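Local coordinates for CRISPR-associated protein CasA/Cse1 (Thermus thermophilus, PDB 4F3E) that probably serves CRISPR-based adaptive immunity as the largest subunit of the RNA-guided Cascade complex, with a role in binding target DNA, at residues P44-E49 with I354-Y359; E49-R54 with L157-A162; A186-T191 with I337-L342. All blocks are in the same frame, centred on the assembly; numbering follows the deposited sequence.

Contact 1 of 3, residues P44-E49 with I354-Y359; sequences PSPLEE and IRREVY
The first turn of helix 46-64 docks on strand 350-361, an outermost strand of a three-stranded antiparallel sheet, through a salt bridge beside a small apolar patch. E49 and R356 carry the polar half. The side chain of E49 is stretched out from the helix, CG anti to the backbone N (chi1 176°), and presents OE1 to the arginine. R356 grips that one oxygen side-on with two nitrogens: NH2 lies 2.6 Å from E49 OE1 and NE 2.8 Å from it, with OE1 in the guanidinium plane and met nearly along its C-O axis. Both hydrogen bonds are noticeably bent, because two donors converge on a single acceptor. The bend at chi3 (-71°) folds the guanidinium back over the helix start, where CG of P46 lies over one face, offset toward the rim. E49 OE2 has a salt bridge of its own, to R340 on the middle strand, so the carboxylate joins two strands of the sheet to the helix.

S45 is the N-cap of this helix: its OG accepts from E48 N at 2.9 Å, an almost straight bond. P46 follows as the first helical residue, its ring turned to the strand. Its CD sits 3.3 Å from CG2 of I354, while CB of P46 rests against the carbonyl oxygen of R355. I354 spreads its two branches between neighbours, CG2 going to the proline ring and CD1 meeting CD1 of L47 at 3.6 Å. L47 also leans on V159 and F163 of helix 150-163.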
ATOM      1  N   PRO A  44       8.909 -10.571   3.423  1.00 44.94           N
ATOM      2  CA  PRO A  44       8.861  -9.717   4.605  1.00 35.01           C
ATOM      3  C   PRO A  44       8.617  -8.250   4.235  1.00 47.73           C
ATOM      4  O   PRO A  44       8.108  -7.503   5.070  1.00 48.48           O
ATOM      5  CB  PRO A  44      10.246  -9.920   5.242  1.00 37.34           C
ATOM      6  CG  PRO A  44      11.131 -10.370   4.121  1.00 51.50           C
ATOM      7  CD  PRO A  44      10.244 -11.160   3.201  1.00 48.46           C
ATOM      8  N   SER A  45       8.954  -7.852   3.011  1.00 31.51           N
ATOM      9  CA  SER A  45       8.729  -6.470   2.576  1.00 47.87           C
ATOM     10  C   SER A  45       7.380  -6.254   1.903  1.00 34.37           C
ATOM     11  O   SER A  45       7.099  -6.854   0.869  1.00 41.82           O
ATOM     12  CB  SER A  45       9.850  -6.006   1.634  1.00 35.24           C
ATOM     13  OG  SER A  45       9.406  -4.990   0.748  1.00 38.54           O
ATOM     14  N   PRO A  46       6.556  -5.366   2.473  1.00 43.08           N
ATOM     15  CA  PRO A  46       5.265  -4.982   1.888  1.00 30.57           C
ATOM     16  C   PRO A  46       5.433  -4.356   0.500  1.00 36.82           C
ATOM     17  O   PRO A  46       4.564  -4.529  -0.357  1.00 32.21           O
ATOM     18  CB  PRO A  46       4.746  -3.922   2.849  1.00 41.74           C
ATOM     19  CG  PRO A  46       5.476  -4.170   4.133  1.00 44.63           C
ATOM     20  CD  PRO A  46       6.815  -4.671   3.739  1.00 39.99           C
ATOM     21  N   LEU A  47       6.523  -3.633   0.276  1.00 38.21           N
ATOM     22  CA  LEU A  47       6.740  -3.070  -1.055  1.00 27.30           C
ATOM     23  C   LEU A  47       6.985  -4.203  -2.060  1.00 40.33           C
ATOM     24  O   LEU A  47       6.407  -4.193  -3.151  1.00 33.49           O
ATOM     25  CB  LEU A  47       7.878  -2.045  -1.065  1.00 29.28           C
ATOM     26  CG  LEU A  47       7.773  -0.962   0.007  1.00 38.14           C
ATOM     27  CD1 LEU A  47       8.844   0.107  -0.183  1.00 33.60           C
ATOM     28  CD2 LEU A  47       6.386  -0.338   0.036  1.00 26.48           C
ATOM     29  N   GLU A  48       7.803  -5.195  -1.689  1.00 30.80           N
ATOM     30  CA  GLU A  48       8.039  -6.319  -2.602  1.00 34.55           C
ATOM     31  C   GLU A  48       6.710  -6.995  -2.918  1.00 29.96           C
ATOM     32  O   GLU A  48       6.394  -7.257  -4.079  1.00 47.96           O
ATOM     33  CB  GLU A  48       9.024  -7.347  -2.039  1.00 36.00           C
ATOM     34  CG  GLU A  48      10.466  -6.922  -1.998  1.00 54.32           C
ATOM     35  CD  GLU A  48      11.415  -8.097  -1.737  1.00 69.63           C
ATOM     36  OE1 GLU A  48      10.915  -9.192  -1.404  1.00 68.13           O
ATOM     37  OE2 GLU A  48      12.653  -7.931  -1.867  1.00 74.14           O
ATOM     38  N   GLU A  49       5.919  -7.254  -1.881  1.00 34.30           N
ATOM     39  CA  GLU A  49       4.645  -7.945  -2.066  1.00 31.89           C
ATOM     40  C   GLU A  49       3.755  -7.206  -3.072  1.00 34.15           C
ATOM     41  O   GLU A  49       3.122  -7.827  -3.923  1.00 37.19           O
ATOM     42  CB  GLU A  49       3.923  -8.116  -0.726  1.00 30.37           C
ATOM     43  CG  GLU A  49       2.531  -8.740  -0.828  1.00 37.01           C
ATOM     44  CD  GLU A  49       1.890  -9.013   0.553  1.00 60.57           C
ATOM     45  OE1 GLU A  49       2.455  -8.587   1.587  1.00 45.62           O
ATOM     46  OE2 GLU A  49       0.814  -9.649   0.603  1.00 41.50           O
ATOM     47  N   ILE A 354       7.840   1.246   6.178  1.00 57.27           N
ATOM     48  CA  ILE A 354       7.110   0.388   5.257  1.00 45.60           C
ATOM     49  C   ILE A 354       6.086  -0.365   6.077  1.00 55.45           C
ATOM     50  O   ILE A 354       6.429  -0.954   7.101  1.00 60.54           O
ATOM     51  CB  ILE A 354       8.004  -0.673   4.628  1.00 52.35           C
ATOM     52  CG1 ILE A 354       9.269  -0.036   4.069  1.00 64.77           C
ATOM     53  CG2 ILE A 354       7.262  -1.382   3.545  1.00 71.25           C
ATOM     54  CD1 ILE A 354       9.002   1.152   3.229  1.00 37.12           C
ATOM     55  N   ARG A 355       4.837  -0.377   5.623  1.00 49.38           N
ATOM     56  CA  ARG A 355       3.782  -0.990   6.414  1.00 41.52           C
ATOM     57  C   ARG A 355       2.843  -1.937   5.661  1.00 38.55           C
ATOM     58  O   ARG A 355       2.499  -1.706   4.510  1.00 39.28           O
ATOM     59  CB  ARG A 355       2.968   0.102   7.093  1.00 54.69           C
ATOM     60  CG  ARG A 355       1.949  -0.436   8.069  1.00 83.69           C
ATOM     61  CD  ARG A 355       1.305   0.705   8.811  1.00 82.37           C
ATOM     62  NE  ARG A 355       2.318   1.586   9.359  1.00 73.00           N
ATOM     63  CZ  ARG A 355       2.102   2.857   9.670  1.00 89.83           C
ATOM     64  NH1 ARG A 355       0.898   3.383   9.470  1.00 79.58           N
ATOM     65  NH2 ARG A 355       3.084   3.600  10.172  1.00 86.11           N
ATOM     66  N   ARG A 356       2.414  -2.992   6.344  1.00 44.42           N
ATOM     67  CA  ARG A 356       1.371  -3.882   5.841  1.00 43.05           C
ATOM     68  C   ARG A 356       0.233  -3.926   6.865  1.00 43.65           C
ATOM     69  O   ARG A 356       0.458  -4.272   8.015  1.00 45.95           O
ATOM     70  CB  ARG A 356       1.948  -5.281   5.608  1.00 27.72           C
ATOM     71  CG  ARG A 356       0.935  -6.354   5.342  1.00 39.98           C
ATOM     72  CD  ARG A 356       1.583  -7.746   5.414  1.00 51.98           C
ATOM     73  NE  ARG A 356       2.468  -8.009   4.280  1.00 61.09           N
ATOM     74  CZ  ARG A 356       3.798  -8.060   4.345  1.00 54.23           C
ATOM     75  NH1 ARG A 356       4.426  -7.877   5.506  1.00 46.19           N
ATOM     76  NH2 ARG A 356       4.502  -8.310   3.243  1.00 39.90           N
ATOM     77  N   GLU A 357      -0.970  -3.527   6.453  1.00 50.76           N
ATOM     78  CA  GLU A 357      -2.157  -3.591   7.311  1.00 36.74           C
ATOM     79  C   GLU A 357      -3.091  -4.689   6.794  1.00 43.57           C
ATOM     80  O   GLU A 357      -3.107  -5.000   5.599  1.00 43.10           O
ATOM     81  CB  GLU A 357      -2.913  -2.259   7.344  1.00 40.17           C
ATOM     82  CG  GLU A 357      -2.113  -1.063   7.840  1.00 65.84           C
ATOM     83  CD  GLU A 357      -2.036  -0.977   9.347  1.00 82.60           C
ATOM     84  OE1 GLU A 357      -2.441  -1.944  10.024  1.00 91.94           O
ATOM     85  OE2 GLU A 357      -1.573   0.065   9.853  1.00 99.95           O
ATOM     86  N   VAL A 358      -3.865  -5.286   7.693  1.00 40.31           N
ATOM     87  CA  VAL A 358      -4.739  -6.372   7.297  1.00 36.15           C
ATOM     88  C   VAL A 358      -6.112  -6.204   7.921  1.00 39.95           C
ATOM     89  O   VAL A 358      -6.224  -6.009   9.121  1.00 48.52           O
ATOM     90  CB  VAL A 358      -4.136  -7.742   7.678  1.00 46.72           C
ATOM     91  CG1 VAL A 358      -4.991  -8.860   7.111  1.00 62.85           C
ATOM     92  CG2 VAL A 358      -2.714  -7.855   7.148  1.00 46.26           C
ATOM     93  N   TYR A 359      -7.152  -6.283   7.094  1.00 37.62           N
ATOM     94  CA  TYR A 359      -8.528  -6.148   7.552  1.00 33.40           C
ATOM     95  C   TYR A 359      -9.417  -7.188   6.857  1.00 44.47           C
ATOM     96  O   TYR A 359      -9.085  -7.685   5.789  1.00 47.79           O
ATOM     97  CB  TYR A 359      -9.082  -4.735   7.267  1.00 38.84           C
ATOM     98  CG  TYR A 359      -8.203  -3.571   7.692  1.00 44.39           C
ATOM     99  CD1 TYR A 359      -8.305  -3.042   8.962  1.00 36.01           C
ATOM    100  CD2 TYR A 359      -7.284  -2.986   6.806  1.00 42.90           C
ATOM    101  CE1 TYR A 359      -7.530  -1.982   9.369  1.00 50.56           C
ATOM    102  CE2 TYR A 359      -6.494  -1.912   7.208  1.00 42.66           C
ATOM    103  CZ  TYR A 359      -6.623  -1.419   8.504  1.00 48.88           C
ATOM    104  OH  TYR A 359      -5.861  -0.362   8.960  1.00 63.89           O
TER

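Contact 2 of 3, residues E49-R54 with L157-A162; sequences EAVLHR and LLVHQA
Helices 46-64 and 150-163 cross almost perpendicularly here, the short axes of 49-54 and 157-162 making an angle of 91° and coming within 9.1 Å of each other. The CA atoms of V51 and V159 mark the closest backbone approach, 6.2 Å apart. At such a crossing each helix offers little more than one turn, and V51 does most of the work for its side. It points into the second helix and splits its branches: CG1 is 3.4 Å from CB of A162 and equally near the carbonyl oxygen of L158, whereas CG2 meets CG2 of V159 at 3.4 Å. The chi1 of V51, -102°, is away from the usual staggered values, and this rotation sets the two methyls against those neighbours.

L158 comes in against the CB of V51, its CG 3.8 Å away. The same leucine turns CD2 toward the carbonyl oxygen of V51 and to CD2 of L52, a looser touch at 4.1 Å. A162, with a single methyl, accepts V51 at close quarters. Beyond the interface, L158 continues onto L55 and V159 onto E48, so the packing runs along helix 46-64 in both directions.

H53 looks away from the crossing and ties down its own helix: ND1 donates to E49 O at 2.7 Å, from the face of that carbonyl plane opposite the backbone N of H53. The side chains that meet across the interface are all apolar, some also resting on backbone carbonyls, in a buried, near-orthogonal helix-helix packing that joins helix 46-64 to helix 150-163.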
ATOM      1  N   GLU A  49       5.919  -7.254  -1.881  1.00 34.30           N
ATOM      2  CA  GLU A  49       4.645  -7.945  -2.066  1.00 31.89           C
ATOM      3  C   GLU A  49       3.755  -7.206  -3.072  1.00 34.15           C
ATOM      4  O   GLU A  49       3.122  -7.827  -3.923  1.00 37.19           O
ATOM      5  CB  GLU A  49       3.923  -8.116  -0.726  1.00 30.37           C
ATOM      6  CG  GLU A  49       2.531  -8.740  -0.828  1.00 37.01           C
ATOM      7  CD  GLU A  49       1.890  -9.013   0.553  1.00 60.57           C
ATOM      8  OE1 GLU A  49       2.455  -8.587   1.587  1.00 45.62           O
ATOM      9  OE2 GLU A  49       0.814  -9.649   0.603  1.00 41.50           O
ATOM     10  N   ALA A  50       3.718  -5.881  -2.956  1.00 33.48           N
ATOM     11  CA  ALA A  50       2.889  -5.050  -3.813  1.00 38.47           C
ATOM     12  C   ALA A  50       3.331  -5.126  -5.273  1.00 41.40           C
ATOM     13  O   ALA A  50       2.521  -5.333  -6.168  1.00 43.03           O
ATOM     14  CB  ALA A  50       2.917  -3.608  -3.331  1.00 37.51           C
ATOM     15  N   VAL A  51       4.623  -4.963  -5.507  1.00 27.19           N
ATOM     16  CA  VAL A  51       5.114  -4.897  -6.875  1.00 24.88           C
ATOM     17  C   VAL A  51       5.034  -6.252  -7.537  1.00 25.03           C
ATOM     18  O   VAL A  51       4.741  -6.338  -8.725  1.00 39.05           O
ATOM     19  CB  VAL A  51       6.574  -4.329  -6.999  1.00 37.91           C
ATOM     20  CG1 VAL A  51       6.512  -2.952  -7.429  1.00 47.39           C
ATOM     21  CG2 VAL A  51       7.244  -4.281  -5.713  1.00 62.94           C
ATOM     22  N   LEU A  52       5.299  -7.313  -6.775  1.00 34.39           N
ATOM     23  CA  LEU A  52       5.246  -8.641  -7.366  1.00 36.19           C
ATOM     24  C   LEU A  52       3.821  -8.914  -7.846  1.00 36.71           C
ATOM     25  O   LEU A  52       3.629  -9.503  -8.903  1.00 34.74           O
ATOM     26  CB  LEU A  52       5.756  -9.710  -6.410  1.00 35.53           C
ATOM     27  CG  LEU A  52       7.251  -9.592  -6.072  1.00 36.66           C
ATOM     28  CD1 LEU A  52       7.639 -10.454  -4.879  1.00 23.25           C
ATOM     29  CD2 LEU A  52       8.092  -9.928  -7.237  1.00 25.02           C
ATOM     30  N   HIS A  53       2.827  -8.450  -7.090  1.00 38.51           N
ATOM     31  CA  HIS A  53       1.437  -8.546  -7.544  1.00 32.32           C
ATOM     32  C   HIS A  53       1.138  -7.676  -8.768  1.00 26.72           C
ATOM     33  O   HIS A  53       0.387  -8.083  -9.655  1.00 34.40           O
ATOM     34  CB  HIS A  53       0.436  -8.210  -6.430  1.00 34.58           C
ATOM     35  CG  HIS A  53       0.242  -9.311  -5.449  1.00 30.11           C
ATOM     36  ND1 HIS A  53       0.942  -9.378  -4.262  1.00 40.31           N
ATOM     37  CD2 HIS A  53      -0.550 -10.405  -5.483  1.00 35.40           C
ATOM     38  CE1 HIS A  53       0.581 -10.463  -3.605  1.00 34.98           C
ATOM     39  NE2 HIS A  53      -0.319 -11.105  -4.325  1.00 36.89           N
ATOM     40  N   ARG A  54       1.723  -6.482  -8.802  1.00 27.00           N
ATOM     41  CA  ARG A  54       1.453  -5.534  -9.882  1.00 39.70           C
ATOM     42  C   ARG A  54       2.066  -5.991 -11.203  1.00 30.89           C
ATOM     43  O   ARG A  54       1.440  -5.883 -12.263  1.00 49.34           O
ATOM     44  CB  ARG A  54       1.887  -4.111  -9.493  1.00 35.54           C
ATOM     45  CG  ARG A  54       1.006  -3.515  -8.382  1.00 34.26           C
ATOM     46  CD  ARG A  54       1.676  -2.349  -7.643  1.00 37.62           C
ATOM     47  NE  ARG A  54       1.925  -1.228  -8.540  1.00 44.13           N
ATOM     48  CZ  ARG A  54       0.992  -0.355  -8.882  1.00 41.00           C
ATOM     49  NH1 ARG A  54      -0.243  -0.497  -8.396  1.00 35.50           N
ATOM     50  NH2 ARG A  54       1.285   0.634  -9.717  1.00 44.52           N
ATOM     51  N   LEU A 157      15.037  -3.793  -7.771  1.00 40.35           N
ATOM     52  CA  LEU A 157      14.716  -2.998  -8.956  1.00 37.85           C
ATOM     53  C   LEU A 157      13.213  -2.713  -9.087  1.00 35.88           C
ATOM     54  O   LEU A 157      12.792  -1.573  -9.281  1.00 33.79           O
ATOM     55  CB  LEU A 157      15.200  -3.736 -10.202  1.00 44.07           C
ATOM     56  CG  LEU A 157      14.816  -3.195 -11.572  1.00 39.72           C
ATOM     57  CD1 LEU A 157      15.305  -1.747 -11.709  1.00 35.69           C
ATOM     58  CD2 LEU A 157      15.401  -4.091 -12.659  1.00 46.25           C
ATOM     59  N   LEU A 158      12.404  -3.760  -8.984  1.00 37.18           N
ATOM     60  CA  LEU A 158      10.961  -3.626  -9.172  1.00 51.19           C
ATOM     61  C   LEU A 158      10.369  -2.659  -8.132  1.00 54.81           C
ATOM     62  O   LEU A 158       9.517  -1.830  -8.435  1.00 48.53           O
ATOM     63  CB  LEU A 158      10.312  -5.000  -9.063  1.00 37.24           C
ATOM     64  CG  LEU A 158       9.022  -5.218  -9.832  1.00 58.81           C
ATOM     65  CD1 LEU A 158       9.266  -4.993 -11.300  1.00 39.16           C
ATOM     66  CD2 LEU A 158       8.499  -6.625  -9.577  1.00 70.08           C
ATOM     67  N   VAL A 159      10.865  -2.755  -6.904  1.00 42.68           N
ATOM     68  CA  VAL A 159      10.419  -1.901  -5.816  1.00 42.66           C
ATOM     69  C   VAL A 159      10.796  -0.439  -6.032  1.00 44.19           C
ATOM     70  O   VAL A 159       9.969   0.469  -5.882  1.00 35.00           O
ATOM     71  CB  VAL A 159      10.960  -2.417  -4.454  1.00 39.59           C
ATOM     72  CG1 VAL A 159      10.899  -1.325  -3.380  1.00 25.81           C
ATOM     73  CG2 VAL A 159      10.185  -3.673  -4.017  1.00 31.89           C
ATOM     74  N   HIS A 160      12.047  -0.208  -6.396  1.00 37.20           N
ATOM     75  CA  HIS A 160      12.533   1.154  -6.553  1.00 40.15           C
ATOM     76  C   HIS A 160      11.768   1.828  -7.682  1.00 31.52           C
ATOM     77  O   HIS A 160      11.402   2.981  -7.583  1.00 38.16           O
ATOM     78  CB  HIS A 160      14.031   1.133  -6.845  1.00 38.73           C
ATOM     79  CG  HIS A 160      14.646   2.487  -6.984  1.00 46.51           C
ATOM     80  ND1 HIS A 160      14.811   3.338  -5.914  1.00 37.35           N
ATOM     81  CD2 HIS A 160      15.163   3.124  -8.059  1.00 40.73           C
ATOM     82  CE1 HIS A 160      15.384   4.450  -6.325  1.00 36.72           C
ATOM     83  NE2 HIS A 160      15.610   4.350  -7.625  1.00 45.59           N
ATOM     84  N   GLN A 161      11.488   1.059  -8.727  1.00 37.33           N
ATOM     85  CA  GLN A 161      10.823   1.557  -9.929  1.00 47.58           C
ATOM     86  C   GLN A 161       9.387   1.963  -9.611  1.00 37.55           C
ATOM     87  O   GLN A 161       8.780   2.773 -10.307  1.00 53.71           O
ATOM     88  CB  GLN A 161      10.863   0.475 -11.025  1.00 34.30           C
ATOM     89  CG  GLN A 161      11.179   0.919 -12.423  1.00 66.72           C
ATOM     90  CD  GLN A 161      12.475   1.669 -12.531  1.00 62.01           C
ATOM     91  OE1 GLN A 161      12.681   2.641 -11.820  1.00 55.40           O
ATOM     92  NE2 GLN A 161      13.351   1.241 -13.448  1.00 48.35           N
ATOM     93  N   ALA A 162       8.833   1.400  -8.553  1.00 35.78           N
ATOM     94  CA  ALA A 162       7.453   1.722  -8.191  1.00 32.70           C
ATOM     95  C   ALA A 162       7.345   2.706  -7.045  1.00 44.35           C
ATOM     96  O   ALA A 162       6.451   3.536  -7.054  1.00 37.90           O
ATOM     97  CB  ALA A 162       6.644   0.464  -7.893  1.00 26.57           C
TER

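Contact 3 of 3, residues A186-T191 with I337-L342; sequences ALFLPT and ITLRVL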
ATOM      1  N   ALA A 186      -1.447   4.584  -0.134  1.00 43.16           N
ATOM      2  CA  ALA A 186      -1.668   3.225   0.371  1.00 41.99           C
ATOM      3  C   ALA A 186      -2.198   2.349  -0.759  1.00 34.81           C
ATOM      4  O   ALA A 186      -2.950   2.808  -1.604  1.00 39.53           O
ATOM      5  CB  ALA A 186      -2.649   3.246   1.526  1.00 29.91           C
ATOM      6  N   LEU A 187      -1.795   1.095  -0.804  1.00 37.38           N
ATOM      7  CA  LEU A 187      -2.269   0.248  -1.891  1.00 32.20           C
ATOM      8  C   LEU A 187      -3.228  -0.777  -1.344  1.00 48.10           C
ATOM      9  O   LEU A 187      -2.910  -1.477  -0.368  1.00 30.47           O
ATOM     10  CB  LEU A 187      -1.104  -0.404  -2.631  1.00 33.59           C
ATOM     11  CG  LEU A 187      -0.134   0.630  -3.233  1.00 33.19           C
ATOM     12  CD1 LEU A 187       1.031  -0.050  -3.939  1.00 43.56           C
ATOM     13  CD2 LEU A 187      -0.866   1.572  -4.199  1.00 25.19           C
ATOM     14  N   PHE A 188      -4.416  -0.820  -1.945  1.00 35.46           N
ATOM     15  CA  PHE A 188      -5.446  -1.775  -1.558  1.00 36.34           C
ATOM     16  C   PHE A 188      -5.275  -3.079  -2.336  1.00 51.73           C
ATOM     17  O   PHE A 188      -5.413  -3.102  -3.564  1.00 32.64           O
ATOM     18  CB  PHE A 188      -6.845  -1.187  -1.773  1.00 30.23           C
ATOM     19  CG  PHE A 188      -7.198  -0.115  -0.805  1.00 28.71           C
ATOM     20  CD1 PHE A 188      -6.677   1.161  -0.950  1.00 31.85           C
ATOM     21  CD2 PHE A 188      -8.028  -0.382   0.277  1.00 36.12           C
ATOM     22  CE1 PHE A 188      -6.982   2.165  -0.029  1.00 46.79           C
ATOM     23  CE2 PHE A 188      -8.340   0.615   1.214  1.00 40.58           C
ATOM     24  CZ  PHE A 188      -7.818   1.893   1.057  1.00 42.76           C
ATOM     25  N   LEU A 189      -4.949  -4.157  -1.627  1.00 23.83           N
ATOM     26  CA  LEU A 189      -4.811  -5.462  -2.276  1.00 33.23           C
ATOM     27  C   LEU A 189      -5.697  -6.549  -1.645  1.00 42.16           C
ATOM     28  O   LEU A 189      -5.287  -7.233  -0.706  1.00 39.72           O
ATOM     29  CB  LEU A 189      -3.350  -5.918  -2.249  1.00 35.35           C
ATOM     30  CG  LEU A 189      -3.052  -7.217  -3.011  1.00 49.05           C
ATOM     31  CD1 LEU A 189      -2.527  -6.895  -4.406  1.00 40.52           C
ATOM     32  CD2 LEU A 189      -2.057  -8.135  -2.262  1.00 35.12           C
ATOM     33  N   PRO A 190      -6.920  -6.711  -2.157  1.00 37.16           N
ATOM     34  CA  PRO A 190      -7.766  -7.801  -1.659  1.00 31.99           C
ATOM     35  C   PRO A 190      -7.057  -9.137  -1.865  1.00 43.55           C
ATOM     36  O   PRO A 190      -6.323  -9.314  -2.837  1.00 40.81           O
ATOM     37  CB  PRO A 190      -9.003  -7.727  -2.553  1.00 30.60           C
ATOM     38  CG  PRO A 190      -8.988  -6.336  -3.121  1.00 34.75           C
ATOM     39  CD  PRO A 190      -7.561  -5.939  -3.230  1.00 41.27           C
ATOM     40  N   THR A 191      -7.281 -10.073  -0.958  1.00 38.07           N
ATOM     41  CA  THR A 191      -6.619 -11.368  -1.020  1.00 43.41           C
ATOM     42  C   THR A 191      -7.580 -12.506  -0.712  1.00 41.82           C
ATOM     43  O   THR A 191      -8.522 -12.338   0.070  1.00 40.34           O
ATOM     44  CB  THR A 191      -5.429 -11.436  -0.040  1.00 38.69           C
ATOM     45  OG1 THR A 191      -5.916 -11.344   1.299  1.00 68.80           O
ATOM     46  CG2 THR A 191      -4.455 -10.296  -0.312  1.00 39.98           C
ATOM     47  N   ILE A 337     -13.080 -13.012   2.121  1.00 81.86           N
ATOM     48  CA  ILE A 337     -11.899 -12.407   1.547  1.00 58.52           C
ATOM     49  C   ILE A 337     -11.230 -11.528   2.594  1.00 42.49           C
ATOM     50  O   ILE A 337     -11.894 -11.020   3.500  1.00 44.46           O
ATOM     51  CB  ILE A 337     -12.325 -11.536   0.355  1.00 55.14           C
ATOM     52  CG1 ILE A 337     -12.746 -12.436  -0.803  1.00 68.53           C
ATOM     53  CG2 ILE A 337     -11.229 -10.580  -0.055  1.00 69.98           C
ATOM     54  CD1 ILE A 337     -13.676 -11.758  -1.763  1.00 89.25           C
ATOM     55  N   THR A 338      -9.919 -11.346   2.469  1.00 36.42           N
ATOM     56  CA  THR A 338      -9.189 -10.423   3.345  1.00 38.95           C
ATOM     57  C   THR A 338      -8.736  -9.198   2.547  1.00 48.22           C
ATOM     58  O   THR A 338      -8.601  -9.257   1.329  1.00 47.63           O
ATOM     59  CB  THR A 338      -7.982 -11.126   4.022  1.00 49.79           C
ATOM     60  OG1 THR A 338      -8.461 -11.943   5.092  1.00 56.77           O
ATOM     61  CG2 THR A 338      -6.998 -10.134   4.583  1.00 57.28           C
ATOM     62  N   LEU A 339      -8.545  -8.074   3.225  1.00 31.43           N
ATOM     63  CA  LEU A 339      -8.022  -6.878   2.573  1.00 42.12           C
ATOM     64  C   LEU A 339      -6.675  -6.508   3.177  1.00 42.88           C
ATOM     65  O   LEU A 339      -6.573  -6.261   4.384  1.00 45.97           O
ATOM     66  CB  LEU A 339      -8.996  -5.694   2.676  1.00 35.82           C
ATOM     67  CG  LEU A 339      -8.365  -4.388   2.175  1.00 50.40           C
ATOM     68  CD1 LEU A 339      -8.123  -4.420   0.659  1.00 43.56           C
ATOM     69  CD2 LEU A 339      -9.225  -3.195   2.562  1.00 34.98           C
ATOM     70  N   ARG A 340      -5.647  -6.504   2.336  1.00 31.18           N
ATOM     71  CA  ARG A 340      -4.315  -6.056   2.726  1.00 34.58           C
ATOM     72  C   ARG A 340      -3.993  -4.672   2.125  1.00 43.73           C
ATOM     73  O   ARG A 340      -4.262  -4.393   0.951  1.00 39.46           O
ATOM     74  CB  ARG A 340      -3.250  -7.085   2.329  1.00 27.70           C
ATOM     75  CG  ARG A 340      -3.372  -8.357   3.085  1.00 55.12           C
ATOM     76  CD  ARG A 340      -2.653  -9.469   2.414  1.00 47.53           C
ATOM     77  NE  ARG A 340      -1.225  -9.476   2.663  1.00 50.26           N
ATOM     78  CZ  ARG A 340      -0.606 -10.395   3.393  1.00 58.76           C
ATOM     79  NH1 ARG A 340      -1.303 -11.364   3.961  1.00 60.24           N
ATOM     80  NH2 ARG A 340       0.712 -10.355   3.549  1.00 48.80           N
ATOM     81  N   VAL A 341      -3.446  -3.804   2.964  1.00 41.36           N
ATOM     82  CA  VAL A 341      -3.062  -2.472   2.559  1.00 35.68           C
ATOM     83  C   VAL A 341      -1.550  -2.389   2.706  1.00 38.69           C
ATOM     84  O   VAL A 341      -1.008  -2.721   3.759  1.00 34.07           O
ATOM     85  CB  VAL A 341      -3.743  -1.427   3.415  1.00 41.31           C
ATOM     86  CG1 VAL A 341      -3.305  -0.031   2.997  1.00 29.13           C
ATOM     87  CG2 VAL A 341      -5.244  -1.580   3.321  1.00 27.24           C
ATOM     88  N   LEU A 342      -0.882  -1.972   1.631  1.00 33.72           N
ATOM     89  CA  LEU A 342       0.569  -2.020   1.520  1.00 35.52           C
ATOM     90  C   LEU A 342       1.086  -0.638   1.139  1.00 32.55           C
ATOM     91  O   LEU A 342       0.571  -0.010   0.210  1.00 40.50           O
ATOM     92  CB  LEU A 342       0.985  -3.036   0.432  1.00 24.42           C
ATOM     93  CG  LEU A 342       0.420  -4.445   0.567  1.00 29.85           C
ATOM     94  CD1 LEU A 342       0.803  -5.271  -0.623  1.00 29.90           C
ATOM     95  CD2 LEU A 342       0.926  -5.076   1.840  1.00 25.91           C
TER
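T191 and R340 pack against each other on one face of an antiparallel strand pair, T191 bringing CG2 to within 3.4 Å of CD of R340. The threonine holds OG1 between its backbone N and carbonyl carbon (chi1 65°), which turns the methyl to the arginine and sets OG1 near CB of T338, with a weak bond to T338 O. R340 runs up past this methyl and bends at chi3 (81°), and its NE reaches E49 OE2 of helix 46-64 in a salt bridge. L189 and L342 share this face; CD2 of L189 lies 4.4 Å from CD1 of L342, a loose touch.

Strands 187-191 and 337-347 lie next to each other in a three-stranded antiparallel sheet whose far strand is 350-361. L187, L189 and T191 form hydrogen-bonded pairs with L342, R340 and T338, giving six backbone bonds; the shortest is L189 N to R340 O at 2.7 Å. P190, which has no N-H, occupies a non-hydrogen-bonded position opposite L339.

F188, P190, L339 and V341 build the other face. L339 sends CD2 to the edge of the F188 ring, 3.8 Å from its CD2, while CG2 of V341 lies over a ring face at 4.3 Å from that same F188 CD2. F188 and P190 also touch helix 316-330, through L318, T317 and A321.

E49 holds the three contacts together: it belongs to both contact 1 and contact 2, and its OE2 lies 2.9 Å from R340 NE in contact 3. Contacts 1 and 3 meet in the sheet itself, their centres about 9 Å apart, where E357 N lies 2.8 Å from V341 O in a probable hydrogen bond between strands 350-361 and 337-347. Contacts 1 and 2 are about 12 Å apart between centres and join along helix 46-64, with V159 CG2 3.7 Å from E48 N. Between contacts 2 and 3 the centres are about 15 Å apart, yet H53 packs on L189 and A50 on L342, setting the helix against the sheet.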